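Local coordinates for protein chitin elicitor receptor kinase 1 (Arabidopsis thaliana, PDB 4EBY) that probably recognises chitin oligomers through a LysM ectodomain and signals as a plant immune receptor kinase activated by chitin-induced dimerization, at residues N38-P41 against I42-Y45; E68-P71 against G72-G76; Y81-R84 against Q85-Y89; V92-N96 against Y97-T101. All blocks are in the same frame, centred on the assembly; numbering follows the deposited sequence.

Interaction 1 of 4, residues N38-P41 against I42-Y45; sequences NFDP and ILRY
Phe39 and Leu43 meet at the start of helix 40-43, a short helix of the ectodomain entered through an Asx turn. Phe39 holds the N-cap position, and Asn38 OD1 accepts from Asp40 N at 2.8 Å. Packing is tight along the first turn. The Phe39 carbonyl takes a nearly straight bond in its own plane from Leu43 N (Leu43 N to Phe39 O 3.0 Å, 170° at the hydrogen), plus a weak, bent one from Ile42 N. Leu43 CG rests on that carbonyl, 3.4 Å from Phe39 O. The CD1 branch of Leu43 then reaches back to Phe39 CB at 4.1 Å. The Phe39 ring turns out of the helix to lie on Leu20 and Asn24 of helix 20-26; Ile42 touches the same two residues and also Val61, Val63 and Pro64 of strand 60-70, which seats the turn against both elements.

The Arg44 side is looser and faces solvent. Its backbone N donates to Asp40 O at 2.9 Å, while its side chain, with CG beside its own backbone N (chi1 -81°) and extended from CG to NE, runs back over the helix start. Asp40 CB lies over one face of the guanidinium, toward its rim. Asp40 OD2 lies well out of the guanidinium plane, 4.5 Å from Arg44 NH2, so any attraction is probably one of charge alone, short of a salt bridge. Pro41 O meets the Tyr45 ring at its edge, 3.3 Å from CD2 of Tyr45. A water in the guanidinium plane accepts weakly from Arg44 NH1 and donates to Pro41 O.

Interaction 2 of 4, residues E68-P71 against G72-G76; sequences ECQP and GDFLG. With NAG (2-acetamido-2-deoxy-beta-D-glucopyranose), chain E; NAG (2-acetamido-2-deoxy-beta-D-glucopyranose), chain D.
The Phe74 ring is sandwiched between Gln70 and a sugar. Over one face, toward the rim, sits Gln70 CB in a CH-pi contact, 3.8 Å from the centroid of the Phe74 ring. Over the centre of the opposite face stands C5 of the NAG of chain D, whose C6 approaches Phe74 CG to 3.7 Å. Pro71 O comes in obliquely near Phe74 CE2. With CG between its backbone N and carbonyl carbon (chi1 64°), Phe74 swings its ring back over Gln70.

The Gln70 amide faces another glycan. OE1 of Gln70 accepts from N2 of the NAG of chain E at 2.8 Å, and Gln70 NE2 donates weakly to Gly76 O at 2.9 Å. A bend at chi2 (-68°) folds the amide to serve both. Gly76 O also receives Glu68 N, and Gly76 N returns a straight bond to Glu68 O at 2.9 Å. These belong to the beta hairpin of strands 60-70 and 74-82, in which Cys69 and Leu75 form a non-hydrogen-bonded pair on the other face; Cys69 is disulfide-bonded to Cys1. Gln70 N to Phe74 O (2.7 Å) and Asp73 N to Gln70 O close the turn, which calls for glycine at Gly72: at its phi of 101° a CB would jam against Pro71 O. Glu68 OE1 is hydrogen-bonded to ND1 of His77.

Asn78 and Asn128, which also line the chain E and chain D sites respectively, begin Asn-X-Ser sequons, consistent with N-linked glycans. The Gln70 amide thus probably helps orient one sugar, while Phe74 offers the other an apolar face.

Interaction 3 of 4, residues Y81-R84 against Q85-Y89; sequences YSVR and QEDTY
Asp87 turns back on Tyr81, Val83 and Arg84 just after the strand 74-82 ends. Its CB slips past the Val83 side chain, 3.9 Å from CG1 of Val83, and CG lies beside the Arg84 carbonyl. CG stands beside the backbone N of Asp87 (chi1 -79°), which aims the carboxylate at the strand. There OD2 takes two bonds from opposite faces of its plane. The Tyr81 hydroxyl donates on the syn side, Tyr81 OH to Asp87 OD2 being 2.6 Å and 28° out of the carboxylate plane. Arg84 N arrives from above the other face, 2.8 Å from Asp87 OD2. The oxygen itself lies at the edge of the tyrosine ring, in its plane. The other oxygen, OD1, forms a salt bridge with Arg91.

Asp87 N closes a type II beta turn by donating to Arg84 O at 3.1 Å. This turn links the strand to helix 89-96 of the LysM fold, whose N-cap is Thr88, its OG1 accepting from Arg91 N. Tyrosine hydroxyl, backbone N-H and arginine together satisfy a buried carboxylate from several sides, which probably favours its ionised form and fixes its rotation.

Interaction 4 of 4, residues V92-N96 against Y97-T101; sequences VAISN and YANLT. With NAG (2-acetamido-2-deoxy-beta-D-glucopyranose), chain C; NAG (2-acetamido-2-deoxy-beta-D-glucopyranose), chain F.
The end of helix 89-96 unwinds in a wider pi-type turn, with Tyr97 N donating to Val92 O at 2.9 Å. That oxygen lies at the Tyr97 ring edge, in plane, near CD2. Val92 and Tyr97 run side by side, Val92 CG1 touching Tyr97 CD2 at 3.7 Å, and the tyrosine hydroxyl hydrogen-bonds to Asn26 O. Ala93 O receives Asn99 N at 2.9 Å. Tyr97 to Leu100 form a type I' beta turn within the loop joining the two helices of the beta-alpha-alpha-beta LysM fold, 89-96 and 103-109. Thr101 CG2, set between its backbone N and carbonyl carbon (OG1 chi1 -164°), packs on Ala93 CB at 3.9 Å, while Thr101 OG1 is hydrogen-bonded to Leu126 O of strand 122-128.

Asn99, first residue of an Asn-Leu-Thr sequon, carries an N-linked sugar: its ND2 is covalently joined to C1 of the NAG of chain C. The asparagine side chain lies alongside Ile94, Asn99 OD1 3.6 Å from Ile94 CB. The sugar folds back on the helix end, its N2 donating to Ile94 O at 2.9 Å. Its acetamide methyl C8 rests 3.6 Å from Ala98 CB. Ser95 CB lies 3.3 Å from O7 of the NAG of chain F.

The four contacts follow one another along the chain. Interactions 3 and 4 meet directly: Tyr81 CE2 on strand 74-82 lies 3.9 Å from Val92 CG2 on helix 89-96, and the connecting loop also rests on the helix, Asp87 CB being 4.1 Å from Val92 CG2, all within the second LysM module. Interaction 2 sits on the same strand as interaction 3, with centres about 25 Å apart. Interactions 2 and 4 approach to about 9 Å at their nearest atoms, and Phe74 and Thr101 both border one glycan site. Interaction 1 lies apart, its centre about 21 Å from that of interaction 4; the side chain of Phe39 is about 11 Å from a bound NAG.

Interaction 1 of 4, residues N38-P41 against I42-Y45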
# COMPACT_ATOMS: atom_id res chain seq x y z
N ASN A 38 -2.15 -20.32 -3.20
CA ASN A 38 -0.78 -19.98 -2.89
C ASN A 38 -0.69 -18.50 -2.55
O ASN A 38 -0.95 -17.65 -3.40
CB ASN A 38 0.09 -20.30 -4.10
CG ASN A 38 1.57 -20.15 -3.82
OD1 ASN A 38 1.99 -19.27 -3.07
ND2 ASN A 38 2.38 -21.00 -4.45
N PHE A 39 -0.36 -18.19 -1.30
CA PHE A 39 -0.22 -16.80 -0.85
C PHE A 39 1.23 -16.45 -0.56
O PHE A 39 1.49 -15.46 0.10
CB PHE A 39 -1.06 -16.59 0.41
CG PHE A 39 -2.55 -16.73 0.17
CD1 PHE A 39 -3.30 -15.60 -0.14
CD2 PHE A 39 -3.18 -17.97 0.23
CE1 PHE A 39 -4.68 -15.70 -0.38
CE2 PHE A 39 -4.55 -18.08 -0.01
CZ PHE A 39 -5.29 -16.93 -0.31
N ASP A 40 2.15 -17.29 -1.05
CA ASP A 40 3.57 -17.06 -0.76
C ASP A 40 4.10 -15.66 -1.11
O ASP A 40 4.90 -15.10 -0.36
CB ASP A 40 4.44 -18.13 -1.43
CG ASP A 40 4.29 -19.50 -0.79
OD1 ASP A 40 3.62 -19.63 0.26
OD2 ASP A 40 4.89 -20.46 -1.32
N PRO A 41 3.67 -15.08 -2.24
CA PRO A 41 4.23 -13.76 -2.57
C PRO A 41 3.98 -12.72 -1.46
O PRO A 41 4.84 -11.88 -1.21
CB PRO A 41 3.48 -13.37 -3.86
CG PRO A 41 3.20 -14.66 -4.48
CD PRO A 41 2.84 -15.60 -3.34
N ILE A 42 2.83 -12.80 -0.82
CA ILE A 42 2.53 -11.96 0.33
C ILE A 42 3.20 -12.44 1.61
O ILE A 42 3.81 -11.65 2.34
CB ILE A 42 1.00 -11.86 0.54
CG1 ILE A 42 0.39 -11.12 -0.63
CG2 ILE A 42 0.70 -11.11 1.83
CD1 ILE A 42 -1.15 -11.21 -0.65
N LEU A 43 3.10 -13.74 1.90
CA LEU A 43 3.61 -14.26 3.15
C LEU A 43 5.12 -14.03 3.32
O LEU A 43 5.60 -13.87 4.44
CB LEU A 43 3.29 -15.74 3.32
CG LEU A 43 1.78 -16.01 3.47
CD1 LEU A 43 1.52 -17.50 3.52
CD2 LEU A 43 1.25 -15.34 4.75
N ARG A 44 5.86 -14.02 2.21
CA ARG A 44 7.31 -13.80 2.31
C ARG A 44 7.66 -12.48 2.95
O ARG A 44 8.73 -12.35 3.54
CB ARG A 44 7.95 -13.81 0.93
CG ARG A 44 8.20 -15.16 0.40
CD ARG A 44 8.82 -15.03 -0.96
NE ARG A 44 8.85 -16.32 -1.60
CZ ARG A 44 8.06 -16.67 -2.60
NH1 ARG A 44 7.19 -15.79 -3.11
NH2 ARG A 44 8.15 -17.88 -3.10
N TYR A 45 6.79 -11.50 2.83
CA TYR A 45 7.02 -10.18 3.42
C TYR A 45 6.39 -10.03 4.80
O TYR A 45 6.44 -8.96 5.39
CB TYR A 45 6.50 -9.08 2.48
CG TYR A 45 7.33 -8.96 1.22
CD1 TYR A 45 8.53 -8.21 1.20
CD2 TYR A 45 6.96 -9.63 0.07
CE1 TYR A 45 9.29 -8.14 0.04
CE2 TYR A 45 7.71 -9.56 -1.09
CZ TYR A 45 8.88 -8.81 -1.09
OH TYR A 45 9.61 -8.78 -2.25
O HOH W 1 7.25 -12.51 -2.49

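Interaction 2 of 4, residues E68-P71 against G72-G76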
# COMPACT_ATOMS: atom_id res chain seq x y z
N GLU A 68 4.89 1.68 -11.03
CA GLU A 68 5.04 2.06 -12.44
C GLU A 68 4.89 3.56 -12.62
O GLU A 68 4.22 4.22 -11.84
CB GLU A 68 3.97 1.35 -13.28
CG GLU A 68 4.21 -0.15 -13.39
CD GLU A 68 2.96 -0.98 -13.23
OE1 GLU A 68 1.96 -0.48 -12.68
OE2 GLU A 68 2.99 -2.15 -13.66
N CYS A 69 5.53 4.11 -13.66
CA CYS A 69 5.36 5.52 -13.97
C CYS A 69 3.96 5.76 -14.52
O CYS A 69 3.50 5.02 -15.39
CB CYS A 69 6.43 6.00 -14.95
SG CYS A 69 6.54 7.81 -15.01
N GLN A 70 3.28 6.77 -13.99
CA GLN A 70 1.90 7.08 -14.38
C GLN A 70 1.86 8.38 -15.16
O GLN A 70 2.73 9.22 -15.00
CB GLN A 70 1.03 7.24 -13.15
CG GLN A 70 0.97 5.98 -12.26
CD GLN A 70 0.25 4.83 -12.93
OE1 GLN A 70 -0.71 5.03 -13.69
NE2 GLN A 70 0.68 3.61 -12.63
N PRO A 71 0.83 8.56 -15.99
CA PRO A 71 0.70 9.86 -16.66
C PRO A 71 0.63 10.96 -15.61
O PRO A 71 -0.08 10.82 -14.63
CB PRO A 71 -0.62 9.74 -17.41
CG PRO A 71 -0.79 8.26 -17.65
CD PRO A 71 -0.22 7.61 -16.41
N GLY A 72 1.35 12.06 -15.84
CA GLY A 72 1.45 13.12 -14.85
C GLY A 72 2.78 12.99 -14.13
O GLY A 72 3.08 13.76 -13.21
N ASP A 73 3.55 11.98 -14.53
CA ASP A 73 4.91 11.77 -14.04
C ASP A 73 5.02 11.56 -12.54
O ASP A 73 5.76 12.25 -11.85
CB ASP A 73 5.83 12.90 -14.52
CG ASP A 73 5.95 12.94 -16.03
OD1 ASP A 73 6.19 14.03 -16.59
OD2 ASP A 73 5.79 11.87 -16.67
N PHE A 74 4.27 10.58 -12.04
CA PHE A 74 4.40 10.15 -10.65
C PHE A 74 4.31 8.63 -10.65
O PHE A 74 3.90 8.03 -11.65
CB PHE A 74 3.31 10.77 -9.77
CG PHE A 74 1.91 10.33 -10.12
CD1 PHE A 74 1.37 9.20 -9.56
CD2 PHE A 74 1.14 11.06 -11.02
CE1 PHE A 74 0.09 8.78 -9.88
CE2 PHE A 74 -0.15 10.64 -11.35
CZ PHE A 74 -0.66 9.49 -10.78
N LEU A 75 4.69 8.02 -9.54
CA LEU A 75 4.73 6.56 -9.43
C LEU A 75 3.50 5.99 -8.74
O LEU A 75 3.05 6.48 -7.71
CB LEU A 75 5.97 6.15 -8.64
CG LEU A 75 7.31 6.48 -9.30
CD1 LEU A 75 8.41 6.25 -8.28
CD2 LEU A 75 7.50 5.59 -10.52
N GLY A 76 2.98 4.92 -9.32
CA GLY A 76 1.85 4.24 -8.72
C GLY A 76 1.47 2.97 -9.44
O GLY A 76 2.16 2.51 -10.35
C1 NAG E . -3.74 3.75 -14.93
C2 NAG E . -2.91 3.78 -16.22
C3 NAG E . -3.12 5.12 -16.90
C4 NAG E . -4.60 5.34 -17.14
C5 NAG E . -5.41 5.13 -15.87
C6 NAG E . -6.91 5.23 -16.18
C7 NAG E . -0.75 2.70 -16.66
C8 NAG E . 0.68 2.52 -16.20
N2 NAG E . -1.49 3.58 -15.98
O3 NAG E . -2.40 5.17 -18.12
O4 NAG E . -4.85 6.65 -17.57
O5 NAG E . -5.10 3.89 -15.28
O6 NAG E . -7.33 4.17 -17.03
O7 NAG E . -1.18 2.06 -17.62
C1 NAG D . -0.98 9.88 -6.19
C2 NAG D . -2.21 10.46 -5.48
C3 NAG D . -2.88 11.56 -6.29
C4 NAG D . -1.87 12.55 -6.83
C5 NAG D . -0.66 11.84 -7.43
C6 NAG D . 0.42 12.82 -7.89
C7 NAG D . -3.49 8.80 -4.21
C8 NAG D . -4.61 7.78 -4.27
N2 NAG D . -3.22 9.42 -5.33
O3 NAG D . -3.85 12.24 -5.51
O4 NAG D . -2.51 13.32 -7.83
O5 NAG D . -0.10 10.95 -6.48
O6 NAG D . 0.88 13.61 -6.81
O7 NAG D . -2.85 9.00 -3.17

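Interaction 3 of 4, residues Y81-R84 against Q85-Y89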
# COMPACT_ATOMS: atom_id res chain seq x y z
N TYR A 81 -10.85 -3.59 -9.19
CA TYR A 81 -11.76 -4.00 -8.13
C TYR A 81 -13.14 -4.27 -8.69
O TYR A 81 -13.73 -3.43 -9.36
CB TYR A 81 -11.84 -2.91 -7.05
CG TYR A 81 -12.87 -3.23 -5.99
CD1 TYR A 81 -12.60 -4.19 -5.02
CD2 TYR A 81 -14.11 -2.61 -5.99
CE1 TYR A 81 -13.55 -4.51 -4.07
CE2 TYR A 81 -15.07 -2.92 -5.04
CZ TYR A 81 -14.78 -3.87 -4.09
OH TYR A 81 -15.74 -4.19 -3.16
N SER A 82 -13.68 -5.47 -8.42
CA SER A 82 -15.03 -5.79 -8.85
C SER A 82 -16.04 -5.38 -7.79
O SER A 82 -15.95 -5.80 -6.62
CB SER A 82 -15.15 -7.28 -9.20
OG SER A 82 -16.48 -7.57 -9.61
N VAL A 83 -16.99 -4.54 -8.19
CA VAL A 83 -17.95 -3.92 -7.28
C VAL A 83 -18.97 -4.91 -6.72
O VAL A 83 -19.55 -5.71 -7.46
CB VAL A 83 -18.67 -2.75 -7.97
CG1 VAL A 83 -19.77 -2.21 -7.09
CG2 VAL A 83 -17.65 -1.66 -8.26
N ARG A 84 -19.18 -4.80 -5.41
CA ARG A 84 -20.16 -5.61 -4.69
C ARG A 84 -21.33 -4.77 -4.14
O ARG A 84 -21.33 -3.53 -4.21
CB ARG A 84 -19.46 -6.37 -3.57
CG ARG A 84 -18.32 -7.25 -4.06
CD ARG A 84 -17.30 -7.50 -2.97
NE ARG A 84 -17.87 -8.24 -1.85
CZ ARG A 84 -17.89 -9.56 -1.76
NH1 ARG A 84 -17.36 -10.30 -2.73
NH2 ARG A 84 -18.43 -10.15 -0.71
N GLN A 85 -22.33 -5.46 -3.59
CA GLN A 85 -23.54 -4.79 -3.13
C GLN A 85 -23.23 -3.66 -2.16
O GLN A 85 -22.47 -3.83 -1.20
CB GLN A 85 -24.49 -5.80 -2.49
CG GLN A 85 -25.95 -5.39 -2.53
CD GLN A 85 -26.56 -5.55 -3.92
OE1 GLN A 85 -26.73 -4.58 -4.65
NE2 GLN A 85 -26.88 -6.79 -4.27
N GLU A 86 -23.83 -2.51 -2.43
CA GLU A 86 -23.77 -1.35 -1.55
C GLU A 86 -22.41 -0.65 -1.49
O GLU A 86 -22.21 0.22 -0.63
CB GLU A 86 -24.27 -1.71 -0.15
CG GLU A 86 -25.77 -1.99 -0.13
CD GLU A 86 -26.31 -2.25 1.26
OE1 GLU A 86 -25.52 -2.59 2.16
OE2 GLU A 86 -27.54 -2.11 1.45
N ASP A 87 -21.50 -1.00 -2.39
CA ASP A 87 -20.22 -0.30 -2.44
C ASP A 87 -20.41 1.16 -2.78
O ASP A 87 -21.32 1.54 -3.54
CB ASP A 87 -19.26 -0.95 -3.45
CG ASP A 87 -18.59 -2.20 -2.91
OD1 ASP A 87 -18.66 -2.44 -1.68
OD2 ASP A 87 -17.96 -2.94 -3.70
N THR A 88 -19.55 1.99 -2.19
CA THR A 88 -19.48 3.40 -2.51
C THR A 88 -18.01 3.71 -2.69
O THR A 88 -17.16 2.94 -2.23
CB THR A 88 -20.01 4.29 -1.37
OG1 THR A 88 -19.25 4.04 -0.18
CG2 THR A 88 -21.48 3.96 -1.09
N TYR A 89 -17.70 4.81 -3.36
CA TYR A 89 -16.30 5.21 -3.50
C TYR A 89 -15.65 5.40 -2.14
O TYR A 89 -14.49 5.01 -1.93
CB TYR A 89 -16.18 6.47 -4.34
CG TYR A 89 -16.45 6.26 -5.82
CD1 TYR A 89 -15.85 5.23 -6.53
CD2 TYR A 89 -17.30 7.12 -6.51
CE1 TYR A 89 -16.09 5.05 -7.90
CE2 TYR A 89 -17.56 6.94 -7.87
CZ TYR A 89 -16.95 5.91 -8.56
OH TYR A 89 -17.20 5.74 -9.91

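Interaction 4 of 4, residues V92-N96 against Y97-T101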
# COMPACT_ATOMS: atom_id res chain seq x y z
N VAL A 92 -14.99 1.88 -0.59
CA VAL A 92 -13.92 1.19 -1.29
C VAL A 92 -12.55 1.74 -0.86
O VAL A 92 -11.62 0.97 -0.66
CB VAL A 92 -14.10 1.25 -2.82
CG1 VAL A 92 -12.89 0.67 -3.54
CG2 VAL A 92 -15.38 0.47 -3.22
N ALA A 93 -12.44 3.06 -0.73
CA ALA A 93 -11.17 3.69 -0.36
C ALA A 93 -10.83 3.42 1.11
O ALA A 93 -9.68 3.06 1.43
CB ALA A 93 -11.21 5.19 -0.64
N ILE A 94 -11.78 3.61 2.01
CA ILE A 94 -11.44 3.59 3.43
C ILE A 94 -11.40 2.20 4.02
O ILE A 94 -10.67 1.93 4.97
CB ILE A 94 -12.33 4.51 4.30
CG1 ILE A 94 -13.72 3.90 4.51
CG2 ILE A 94 -12.40 5.92 3.72
CD1 ILE A 94 -14.53 4.62 5.59
N SER A 95 -12.20 1.30 3.43
CA SER A 95 -12.33 -0.05 3.94
C SER A 95 -11.68 -1.08 3.02
O SER A 95 -10.69 -1.72 3.40
CB SER A 95 -13.82 -0.36 4.18
OG SER A 95 -13.96 -1.64 4.77
N ASN A 96 -12.21 -1.24 1.81
CA ASN A 96 -11.72 -2.31 0.92
C ASN A 96 -10.23 -2.17 0.59
O ASN A 96 -9.53 -3.16 0.48
CB ASN A 96 -12.55 -2.37 -0.37
CG ASN A 96 -14.04 -2.53 -0.09
OD1 ASN A 96 -14.68 -1.62 0.43
ND2 ASN A 96 -14.59 -3.66 -0.46
N TYR A 97 -9.76 -0.92 0.45
CA TYR A 97 -8.34 -0.65 0.22
C TYR A 97 -7.60 -0.00 1.41
O TYR A 97 -6.45 0.40 1.27
CB TYR A 97 -8.15 0.17 -1.08
CG TYR A 97 -8.34 -0.72 -2.29
CD1 TYR A 97 -7.27 -1.37 -2.88
CD2 TYR A 97 -9.62 -0.96 -2.79
CE1 TYR A 97 -7.47 -2.25 -3.96
CE2 TYR A 97 -9.82 -1.82 -3.86
CZ TYR A 97 -8.75 -2.47 -4.43
OH TYR A 97 -8.98 -3.33 -5.50
N ALA A 98 -8.26 0.07 2.56
CA ALA A 98 -7.59 0.42 3.82
C ALA A 98 -6.77 1.71 3.73
O ALA A 98 -5.63 1.78 4.21
CB ALA A 98 -6.70 -0.74 4.28
N ASN A 99 -7.37 2.71 3.10
CA ASN A 99 -6.75 4.03 2.92
C ASN A 99 -5.49 4.08 2.06
O ASN A 99 -4.75 5.08 2.09
CB ASN A 99 -6.54 4.73 4.26
CG ASN A 99 -7.85 4.96 4.97
OD1 ASN A 99 -8.81 5.47 4.37
ND2 ASN A 99 -7.92 4.54 6.24
N LEU A 100 -5.28 3.03 1.26
CA LEU A 100 -4.19 3.03 0.29
C LEU A 100 -4.56 3.86 -0.92
O LEU A 100 -3.69 4.24 -1.71
CB LEU A 100 -3.83 1.60 -0.13
CG LEU A 100 -3.20 0.73 0.95
CD1 LEU A 100 -3.37 -0.73 0.58
CD2 LEU A 100 -1.70 1.10 1.11
N THR A 101 -5.86 4.10 -1.09
CA THR A 101 -6.36 5.03 -2.11
C THR A 101 -7.33 6.01 -1.45
O THR A 101 -7.58 5.92 -0.25
CB THR A 101 -7.01 4.26 -3.29
OG1 THR A 101 -7.14 5.14 -4.42
CG2 THR A 101 -8.39 3.70 -2.89
C1 NAG C . -9.21 4.70 6.88
C2 NAG C . -9.24 3.67 8.02
C3 NAG C . -10.52 3.84 8.86
C4 NAG C . -10.78 5.29 9.24
C5 NAG C . -10.59 6.21 8.04
C6 NAG C . -10.72 7.69 8.41
C7 NAG C . -8.36 1.39 7.89
C8 NAG C . -8.52 -0.01 7.34
N2 NAG C . -9.21 2.33 7.48
O3 NAG C . -10.46 3.04 10.03
O4 NAG C . -12.12 5.41 9.69
O5 NAG C . -9.31 5.99 7.46
O6 NAG C . -9.71 8.01 9.35
O7 NAG C . -7.45 1.63 8.69
C1 NAG F . -15.88 -1.07 10.79
C2 NAG F . -15.69 0.11 9.82
C3 NAG F . -16.26 1.41 10.38
C4 NAG F . -17.68 1.19 10.87
C5 NAG F . -17.80 -0.07 11.73
C6 NAG F . -19.26 -0.35 12.08
C7 NAG F . -13.92 0.32 8.20
C8 NAG F . -12.46 0.09 7.88
N2 NAG F . -14.29 0.31 9.48
O3 NAG F . -16.25 2.41 9.37
O4 NAG F . -18.07 2.30 11.65
O5 NAG F . -17.26 -1.19 11.04
O6 NAG F . -20.01 -0.48 10.90
O7 NAG F . -14.72 0.50 7.29